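PDB 5K7F: transcriptional regulator, TetR family from Myxococcus xanthus, which probably represses transcription by binding DNA, controlling an alternative route to isovaleryl coenzyme A in answer to that compound. Local coordinates for residues G71-E76 / D131-K136; V90-A95 / V138-E143; I101-V104 / W108-E111; E143-A148 / M195-F200. All blocks are in the same frame, centred on the assembly; numbering follows the deposited sequence.

Following the chain from its N terminus, helix 60-83 offers the first half of contact 1 and helix 89-105 the first half of contact 2. Before either loop closes, contact 3 joins the end of helix 89-105 to the start of helix 110-117 across the turn between them, so it nests within both longer loops. Helix 125-150 then closes contact 1 with 131-136 and, directly after, contact 2 with 138-143; these two contacts therefore cross, their segments alternating along the chain. Contact 4 follows in series, sharing E143 with contact 2 and ending at 195-200. Helix 125-150 thus ties together helix 60-83, helix 89-105 and the C-terminal end of the model.

Contact 1. Residues G71-E76 / D131-K136; sequences GMDLFE and DARKKK
The guanidinium of R133 is the flat group of this contact: M72 CB lies over the centre of one face, 3.5 Å from R133 CZ, while D73 OD1 sits at the edge, close to the guanidinium plane. That single carboxylate oxygen takes both terminal nitrogens. The salt bridge runs mainly through R133 NH2, 3.0 Å from D73 OD1 with an N-H...O angle of 161°, and a weak hydrogen bond joins R133 NH1 to D73 OD1 at 3.3 Å. The donor NH2 approaches on the anti side of the oxygen, somewhat out of the carboxylate plane, and the two planes are steeply inclined, not side by side with two nitrogens facing two oxygens. A bend at chi3 (71°) in the arginine chain brings one face of its head against M72 CB and its edge to the aspartate. M72 slides past in the opposite direction, then folds at its last two torsions: SD rests 3.9 Å from K134 CG and CE comes to 3.6 Å from R133 O. With an alanine at R133, the D73 carboxylate would probably lose its charged mate, and a gap would be likely to open beside M72 CB. R133 NH1 has a further, weak bond to N69, and K134 sends its amine away to L116 O. The contact pairs helix 125-150 with helix 60-83, which in the TetR fold leads from the DNA-binding domain into the all-helical C-terminal domain. The segments run nearly parallel, at 19°, and helix 110-117 lies against both, with L116 touching M72 and H117 touching K134; F75 reaches helix 89-105.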
# COMPACT_ATOMS: atom_id res chain seq x y z
N GLY A 71 16.80 -1.82 3.14
CA GLY A 71 15.55 -1.26 3.63
C GLY A 71 15.24 -1.71 5.04
O GLY A 71 14.72 -0.95 5.87
N MET A 72 15.51 -2.97 5.34
CA MET A 72 15.25 -3.40 6.72
C MET A 72 16.26 -2.81 7.70
O MET A 72 15.93 -2.58 8.87
CB MET A 72 15.26 -4.91 6.82
CG MET A 72 14.03 -5.60 6.16
SD MET A 72 12.43 -4.78 6.44
CE MET A 72 12.27 -4.87 8.22
N ASP A 73 17.51 -2.62 7.26
CA ASP A 73 18.49 -1.88 8.06
C ASP A 73 18.00 -0.48 8.35
O ASP A 73 18.26 0.07 9.44
CB ASP A 73 19.83 -1.80 7.32
CG ASP A 73 20.62 -3.07 7.37
OD1 ASP A 73 20.28 -3.95 8.15
OD2 ASP A 73 21.64 -3.14 6.63
N LEU A 74 17.31 0.14 7.40
CA LEU A 74 16.81 1.48 7.62
C LEU A 74 15.69 1.49 8.66
O LEU A 74 15.60 2.44 9.45
CB LEU A 74 16.31 2.11 6.32
CG LEU A 74 17.40 2.44 5.33
CD1 LEU A 74 16.84 3.05 4.04
CD2 LEU A 74 18.44 3.43 6.02
N PHE A 75 14.79 0.49 8.64
CA PHE A 75 13.80 0.37 9.72
C PHE A 75 14.48 0.32 11.10
O PHE A 75 14.01 0.94 12.06
CB PHE A 75 12.88 -0.85 9.48
CG PHE A 75 11.65 -0.53 8.63
CD1 PHE A 75 10.47 -0.07 9.22
CD2 PHE A 75 11.66 -0.68 7.23
CE1 PHE A 75 9.36 0.21 8.48
CE2 PHE A 75 10.53 -0.35 6.46
CZ PHE A 75 9.39 0.10 7.09
N GLU A 76 15.58 -0.41 11.24
CA GLU A 76 16.34 -0.38 12.49
C GLU A 76 16.92 1.00 12.78
O GLU A 76 16.78 1.55 13.88
CB GLU A 76 17.48 -1.41 12.44
CG GLU A 76 18.42 -1.32 13.64
CD GLU A 76 17.76 -1.71 14.96
OE1 GLU A 76 16.71 -2.42 14.93
OE2 GLU A 76 18.32 -1.33 16.01
N ASP A 131 11.54 -11.96 4.59
CA ASP A 131 10.25 -12.11 5.26
C ASP A 131 10.43 -12.19 6.77
O ASP A 131 9.63 -11.63 7.53
CB ASP A 131 9.52 -13.35 4.76
CG ASP A 131 8.81 -13.14 3.42
OD1 ASP A 131 8.82 -12.01 2.89
OD2 ASP A 131 8.22 -14.12 2.89
N ALA A 132 11.47 -12.89 7.22
CA ALA A 132 11.72 -12.99 8.66
C ALA A 132 12.08 -11.64 9.25
O ALA A 132 11.65 -11.30 10.36
CB ALA A 132 12.82 -14.01 8.94
N ARG A 133 12.84 -10.83 8.51
CA ARG A 133 13.15 -9.51 9.02
C ARG A 133 11.89 -8.65 9.08
O ARG A 133 11.65 -7.94 10.07
CB ARG A 133 14.22 -8.87 8.14
CG ARG A 133 15.57 -9.59 8.17
CD ARG A 133 16.70 -8.74 7.58
NE ARG A 133 17.03 -7.64 8.48
CZ ARG A 133 17.89 -6.66 8.22
NH1 ARG A 133 18.56 -6.61 7.07
NH2 ARG A 133 18.08 -5.71 9.11
N LYS A 134 11.07 -8.70 8.04
CA LYS A 134 9.83 -7.92 8.06
C LYS A 134 8.98 -8.31 9.26
O LYS A 134 8.32 -7.46 9.87
CB LYS A 134 9.06 -8.11 6.76
CG LYS A 134 9.68 -7.42 5.53
CD LYS A 134 8.95 -7.81 4.24
CE LYS A 134 9.49 -7.05 3.04
NZ LYS A 134 8.60 -7.24 1.87
N LYS A 135 8.96 -9.60 9.59
CA LYS A 135 8.07 -10.06 10.65
C LYS A 135 8.53 -9.57 12.03
O LYS A 135 7.69 -9.43 12.93
CB LYS A 135 7.96 -11.58 10.66
CG LYS A 135 7.04 -12.11 11.77
CD LYS A 135 6.89 -13.63 11.73
CE LYS A 135 5.88 -14.11 12.78
NZ LYS A 135 6.39 -13.97 14.16
N LYS A 136 9.82 -9.35 12.22
CA LYS A 136 10.30 -8.77 13.48
C LYS A 136 9.71 -7.38 13.72
O LYS A 136 9.35 -7.04 14.84
CB LYS A 136 11.81 -8.74 13.51
CG LYS A 136 12.44 -10.14 13.68
CD LYS A 136 13.84 -10.08 14.29
CE LYS A 136 14.67 -11.30 13.91
NZ LYS A 136 15.36 -11.14 12.57

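Contact 2. Residues V90-A95 / V138-E143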
# COMPACT_ATOMS: atom_id res chain seq x y z
N VAL A 90 1.78 3.32 24.26
CA VAL A 90 1.15 4.26 23.34
C VAL A 90 2.13 5.36 22.93
O VAL A 90 2.17 5.74 21.75
CB VAL A 90 -0.17 4.82 23.91
CG1 VAL A 90 0.01 5.95 24.88
CG2 VAL A 90 -1.06 5.27 22.73
N GLU A 91 2.97 5.86 23.85
CA GLU A 91 4.01 6.80 23.46
C GLU A 91 4.96 6.17 22.46
O GLU A 91 5.39 6.82 21.49
CB GLU A 91 4.81 7.27 24.68
CG GLU A 91 4.07 8.16 25.68
CD GLU A 91 4.99 8.67 26.82
OE1 GLU A 91 6.24 8.52 26.74
OE2 GLU A 91 4.44 9.22 27.80
N ARG A 92 5.25 4.90 22.63
CA ARG A 92 6.11 4.20 21.70
C ARG A 92 5.47 4.08 20.30
O ARG A 92 6.09 4.34 19.29
CB ARG A 92 6.44 2.82 22.25
CG ARG A 92 7.53 2.12 21.54
CD ARG A 92 8.17 1.06 22.42
NE ARG A 92 7.40 -0.09 22.50
CZ ARG A 92 6.83 -0.55 23.60
NH1 ARG A 92 6.98 0.06 24.71
NH2 ARG A 92 6.09 -1.60 23.54
N LEU A 93 4.19 3.73 20.26
CA LEU A 93 3.51 3.62 18.97
C LEU A 93 3.42 4.98 18.27
O LEU A 93 3.63 5.08 17.05
CB LEU A 93 2.12 3.03 19.19
CG LEU A 93 2.10 1.51 19.36
CD1 LEU A 93 0.82 1.14 20.02
CD2 LEU A 93 2.31 0.83 18.01
N ARG A 94 3.17 6.05 19.05
CA ARG A 94 3.09 7.40 18.47
C ARG A 94 4.43 7.83 17.87
O ARG A 94 4.49 8.38 16.76
CB ARG A 94 2.67 8.42 19.53
CG ARG A 94 1.26 8.27 20.00
CD ARG A 94 0.89 9.32 21.05
NE ARG A 94 -0.45 9.10 21.57
CZ ARG A 94 -0.80 9.20 22.85
NH1 ARG A 94 0.10 9.54 23.77
NH2 ARG A 94 -2.05 8.96 23.21
N ALA A 95 5.51 7.53 18.58
CA ALA A 95 6.85 7.86 18.07
C ALA A 95 7.22 6.98 16.89
O ALA A 95 7.84 7.47 15.93
CB ALA A 95 7.89 7.74 19.18
N VAL A 138 6.71 -6.29 12.47
CA VAL A 138 5.31 -6.52 12.78
C VAL A 138 5.16 -7.00 14.22
O VAL A 138 4.24 -6.56 14.94
CB VAL A 138 4.67 -7.52 11.79
CG1 VAL A 138 3.24 -7.85 12.20
CG2 VAL A 138 4.64 -6.97 10.39
N ASP A 139 6.05 -7.90 14.66
CA ASP A 139 6.00 -8.40 16.04
C ASP A 139 6.13 -7.25 17.03
O ASP A 139 5.45 -7.21 18.07
CB ASP A 139 7.14 -9.40 16.29
CG ASP A 139 6.96 -10.73 15.58
OD1 ASP A 139 5.86 -11.03 15.07
OD2 ASP A 139 7.96 -11.48 15.54
N PHE A 140 7.05 -6.33 16.76
CA PHE A 140 7.23 -5.17 17.60
C PHE A 140 5.96 -4.35 17.70
O PHE A 140 5.55 -3.95 18.79
CB PHE A 140 8.37 -4.33 17.03
CG PHE A 140 8.66 -3.04 17.81
CD1 PHE A 140 9.49 -3.03 18.90
CD2 PHE A 140 8.08 -1.83 17.41
CE1 PHE A 140 9.79 -1.82 19.57
CE2 PHE A 140 8.36 -0.64 18.07
CZ PHE A 140 9.18 -0.64 19.16
N LEU A 141 5.32 -4.08 16.56
CA LEU A 141 4.06 -3.33 16.60
C LEU A 141 2.99 -4.10 17.37
O LEU A 141 2.26 -3.51 18.19
CB LEU A 141 3.58 -3.01 15.18
CG LEU A 141 4.50 -2.15 14.28
CD1 LEU A 141 3.88 -1.98 12.91
CD2 LEU A 141 4.71 -0.83 14.91
N GLU A 142 2.90 -5.42 17.16
CA GLU A 142 1.87 -6.20 17.86
C GLU A 142 2.08 -6.18 19.37
O GLU A 142 1.13 -6.01 20.13
CB GLU A 142 1.83 -7.65 17.34
CG GLU A 142 1.34 -7.79 15.93
CD GLU A 142 0.99 -9.21 15.48
OE1 GLU A 142 1.14 -10.17 16.26
OE2 GLU A 142 0.56 -9.36 14.32
N GLU A 143 3.33 -6.29 19.83
CA GLU A 143 3.59 -6.23 21.27
C GLU A 143 3.17 -4.88 21.85
O GLU A 143 2.55 -4.83 22.91
CB GLU A 143 5.06 -6.53 21.55
O HOH W 1 6.99 -3.00 21.12
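R92 and F140 meet at a slant, the guanidinium and ring planes 65° apart, so the arginine is not stacked on the phenyl ring. It is the far (para) carbon of the ring that does the touching: F140 CZ lies 3.8 Å from R92 CD, and likewise 3.8 Å from R92 NE, at the edge of the guanidinium. Both side chains set out with CG anti to the backbone N (chi1 178° in F140), and a bend at chi3 (78°) then turns the arginine head across the end of the ring. Water 1 completes the link. It rests above one face of the F140 ring toward the rim, accepts from R92 NH2 at 2.9 Å and donates to F140 O at 2.9 Å, so a charged group and a helix carbonyl are joined through one molecule. R92 also donates hydrogen bonds to I86 O through NH1 and to Q147 OE1 through NH2; a leucine here would probably leave both oxygens short of a donor and water 1 without its arginine partner. Beside this polar part, L93 CD2 and L141 CD2 meet methyl to methyl at 4.3 Å. L141 is backed by A163 and F166 of helix 159-171, and F140 by L80 and V83 of helix 60-83. Such helix-to-helix packing with no strand is characteristic of the all-helical C-terminal domain of TetR-family regulators, here joining helix 89-105 to helix 125-150.

Contact 3. Residues I101-V104 / W108-E111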
# COMPACT_ATOMS: atom_id res chain seq x y z
N ILE A 101 6.74 7.37 9.13
CA ILE A 101 6.25 8.22 8.07
C ILE A 101 7.39 9.01 7.46
O ILE A 101 7.46 9.23 6.25
CB ILE A 101 5.14 9.15 8.60
CG1 ILE A 101 3.87 8.37 8.88
CG2 ILE A 101 4.79 10.27 7.57
CD1 ILE A 101 2.86 9.10 9.73
N LEU A 102 8.30 9.46 8.31
CA LEU A 102 9.49 10.15 7.81
C LEU A 102 10.35 9.21 6.95
O LEU A 102 10.79 9.58 5.87
CB LEU A 102 10.28 10.77 8.98
CG LEU A 102 9.59 11.86 9.85
CD1 LEU A 102 10.46 12.28 11.00
CD2 LEU A 102 9.09 13.03 9.00
N LEU A 103 10.60 7.99 7.42
CA LEU A 103 11.35 7.05 6.59
C LEU A 103 10.72 6.84 5.20
O LEU A 103 11.43 6.68 4.20
CB LEU A 103 11.46 5.71 7.32
CG LEU A 103 12.01 4.53 6.52
CD1 LEU A 103 13.42 4.75 6.12
CD2 LEU A 103 11.92 3.24 7.32
N VAL A 104 9.40 6.89 5.11
CA VAL A 104 8.69 6.66 3.86
C VAL A 104 8.77 7.84 2.93
O VAL A 104 8.67 7.67 1.70
CB VAL A 104 7.23 6.31 4.21
CG1 VAL A 104 6.34 6.52 3.07
CG2 VAL A 104 7.16 4.84 4.66
N TRP A 108 15.88 10.63 0.39
CA TRP A 108 16.98 9.68 0.25
C TRP A 108 16.58 8.24 0.54
O TRP A 108 17.26 7.33 0.06
CB TRP A 108 18.19 10.05 1.13
CG TRP A 108 18.01 10.05 2.60
CD1 TRP A 108 17.65 11.12 3.39
CD2 TRP A 108 18.17 8.94 3.49
NE1 TRP A 108 17.59 10.73 4.71
CE2 TRP A 108 17.94 9.41 4.80
CE3 TRP A 108 18.55 7.60 3.31
CZ2 TRP A 108 18.02 8.58 5.92
CZ3 TRP A 108 18.64 6.77 4.44
CH2 TRP A 108 18.36 7.27 5.71
N SER A 109 15.50 7.98 1.29
CA SER A 109 15.15 6.63 1.67
C SER A 109 13.91 6.09 0.95
O SER A 109 13.68 4.89 0.98
CB SER A 109 14.91 6.57 3.19
OG SER A 109 13.93 7.53 3.57
N LYS A 110 13.14 6.94 0.27
CA LYS A 110 11.78 6.54 -0.12
C LYS A 110 11.76 5.41 -1.15
O LYS A 110 10.88 4.56 -1.11
CB LYS A 110 11.01 7.76 -0.64
CG LYS A 110 11.53 8.41 -1.87
CD LYS A 110 10.92 9.80 -2.05
CE LYS A 110 11.39 10.44 -3.36
NZ LYS A 110 10.74 9.82 -4.53
N GLU A 111 12.70 5.38 -2.11
CA GLU A 111 12.62 4.35 -3.13
C GLU A 111 13.13 3.00 -2.63
O GLU A 111 12.60 1.97 -3.03
CB GLU A 111 13.40 4.74 -4.38
CG GLU A 111 12.75 5.89 -5.11
CD GLU A 111 13.41 7.21 -4.82
OE1 GLU A 111 14.39 7.26 -4.04
OE2 GLU A 111 12.94 8.22 -5.38
O HOH W 2 8.50 5.05 0.63
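L103 and S109 make the tight part of this turn. The hydroxyl S109 OG donates to L103 O at 2.7 Å, a short bond that reaches the oxygen at a C=O...O angle of 133°, slightly tilted from the carbonyl plane. It can do so because OG stands between the backbone N and the carbonyl carbon (chi1 55°), turned back toward the preceding helix. The methyl L103 CD1 packs 3.8 Å from S109 CB, and both residues are buried. S109 OG also makes a weak hydrogen bond to R106 O, which can at most share the same hydrogen. The other side of the contact is looser. K110 CB merely approaches V104 O, at 3.3 Å, and the two backbones are joined through water 2, which donates to V104 O at 2.8 Å and to K110 O at 3.0 Å. Beyond CB, the lysine turns away from the helix; its NZ pairs with E111 OE2 at 2.8 Å in a salt bridge that meets the oxygen from above the carboxylate plane, in a partly exposed setting. Carbonyls near a helix C terminus carry partial negative charge, which the serine hydroxyl and the water are likely to offset. The arrangement is a short turn between helix 89-105 and helix 110-117, held by a serine side-chain-to-backbone hydrogen bond. As W108 and E111 touch helix 18-32, it lies where regulatory and DNA-binding parts meet, consistent with a part like that of the equivalent helix in TetR, which passes ligand binding on to the DNA-binding domain.

Contact 4. Residues E143-A148 / M195-F200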
# COMPACT_ATOMS: atom_id res chain seq x y z
N GLU A 143 3.33 -6.29 19.83
CA GLU A 143 3.59 -6.23 21.27
C GLU A 143 3.17 -4.88 21.85
O GLU A 143 2.55 -4.83 22.91
CB GLU A 143 5.06 -6.53 21.55
N ALA A 144 3.46 -3.79 21.15
CA ALA A 144 3.04 -2.47 21.63
C ALA A 144 1.52 -2.33 21.65
O ALA A 144 0.95 -1.82 22.63
CB ALA A 144 3.66 -1.37 20.79
N PHE A 145 0.84 -2.77 20.60
CA PHE A 145 -0.62 -2.73 20.61
C PHE A 145 -1.17 -3.55 21.78
O PHE A 145 -2.04 -3.09 22.52
CB PHE A 145 -1.17 -3.19 19.26
CG PHE A 145 -1.34 -2.09 18.25
CD1 PHE A 145 -2.34 -1.17 18.38
CD2 PHE A 145 -0.46 -1.97 17.18
CE1 PHE A 145 -2.50 -0.19 17.42
CE2 PHE A 145 -0.64 -1.00 16.24
CZ PHE A 145 -1.65 -0.11 16.37
N SER A 146 -0.61 -4.74 22.03
CA SER A 146 -1.03 -5.58 23.16
C SER A 146 -0.91 -4.87 24.50
O SER A 146 -1.84 -4.91 25.32
CB SER A 146 -0.19 -6.85 23.18
OG SER A 146 -0.68 -7.71 22.17
N GLN A 147 0.26 -4.30 24.77
CA GLN A 147 0.53 -3.58 26.01
C GLN A 147 -0.37 -2.37 26.18
O GLN A 147 -0.93 -2.15 27.25
CB GLN A 147 1.98 -3.14 26.02
CG GLN A 147 2.96 -4.26 26.02
CD GLN A 147 4.37 -3.78 25.83
OE1 GLN A 147 4.60 -2.59 25.67
NE2 GLN A 147 5.32 -4.72 25.81
N ALA A 148 -0.48 -1.54 25.13
CA ALA A 148 -1.31 -0.36 25.21
C ALA A 148 -2.78 -0.70 25.44
O ALA A 148 -3.46 0.04 26.16
CB ALA A 148 -1.15 0.46 23.94
N MET A 195 -5.30 10.30 14.88
CA MET A 195 -6.41 9.39 14.54
C MET A 195 -6.29 8.06 15.27
O MET A 195 -7.28 7.56 15.83
CB MET A 195 -6.44 9.09 13.05
CG MET A 195 -6.87 10.18 12.17
SD MET A 195 -7.47 9.45 10.62
CE MET A 195 -9.11 9.12 11.06
N LEU A 196 -5.12 7.43 15.19
CA LEU A 196 -4.98 6.10 15.75
C LEU A 196 -4.71 6.12 17.24
O LEU A 196 -5.15 5.21 17.96
CB LEU A 196 -3.86 5.34 15.05
CG LEU A 196 -4.18 4.51 13.80
CD1 LEU A 196 -3.21 3.35 13.70
CD2 LEU A 196 -5.63 4.00 13.72
N PHE A 197 -3.97 7.12 17.72
CA PHE A 197 -3.48 7.14 19.10
C PHE A 197 -3.82 8.45 19.79
O PHE A 197 -2.95 9.14 20.32
CB PHE A 197 -1.97 6.89 19.11
CG PHE A 197 -1.53 5.71 18.28
CD1 PHE A 197 -1.93 4.43 18.60
CD2 PHE A 197 -0.71 5.88 17.18
CE1 PHE A 197 -1.53 3.35 17.84
CE2 PHE A 197 -0.28 4.80 16.44
CZ PHE A 197 -0.69 3.53 16.76
N PRO A 198 -5.09 8.84 19.82
CA PRO A 198 -5.48 10.04 20.55
C PRO A 198 -5.35 9.82 22.05
O PRO A 198 -5.24 8.67 22.50
CB PRO A 198 -6.95 10.22 20.15
CG PRO A 198 -7.42 8.83 20.02
CD PRO A 198 -6.25 8.07 19.39
N PRO A 199 -5.40 10.87 22.85
CA PRO A 199 -5.61 10.68 24.29
C PRO A 199 -6.84 9.83 24.55
O PRO A 199 -7.91 10.04 23.96
CB PRO A 199 -5.77 12.10 24.82
CG PRO A 199 -4.99 12.95 23.84
CD PRO A 199 -5.13 12.28 22.50
N PHE A 200 -6.68 8.83 25.41
CA PHE A 200 -7.74 7.88 25.70
C PHE A 200 -7.65 7.44 27.16
O PHE A 200 -6.59 7.02 27.60
CB PHE A 200 -7.65 6.67 24.76
CG PHE A 200 -8.61 5.57 25.11
CD1 PHE A 200 -9.94 5.67 24.81
CD2 PHE A 200 -8.17 4.44 25.78
CE1 PHE A 200 -10.82 4.65 25.14
CE2 PHE A 200 -9.02 3.43 26.11
CZ PHE A 200 -10.35 3.53 25.80
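Just past the C-terminal end of helix 185-196, in the dimer-forming region of this TetR-type fold, the ring of F197 meets that of F145 on helix 125-150. Their closest atoms are F145 CE1 and F197 CE1, 3.7 Å apart, with F145 CZ and F197 CZ at 3.8 Å. The side chains cross at about a right angle. The ring planes are 43° apart and the centroids 5.7 Å, an oblique pair that is neither a parallel stack nor a T-shaped one. At the F197 ring the approach is to the edge: F145 CE1 lies near the ring plane, whereas L196 CB covers one face over its centre, 3.7 Å from the plane. F197 is also the first residue to leave helical geometry, and its CG, placed anti to the carbonyl carbon (chi1 -49°), directs the ring back toward helix 125-150 while the main chain moves off into P198 and P199. Its carbonyl oxygen accepts a hydrogen bond from R94 NE of helix 89-105, and L93 of that helix packs on its ring, so backbone and ring both join F197 to helix 89-105. Around the pair, I154 touches both rings, P159 and V157 lie against F145, and F166 of helix 159-171 packs on F197. On the dimer side, L196 packs on M195 of the second subunit, and P198 and P199 on R155 of that subunit.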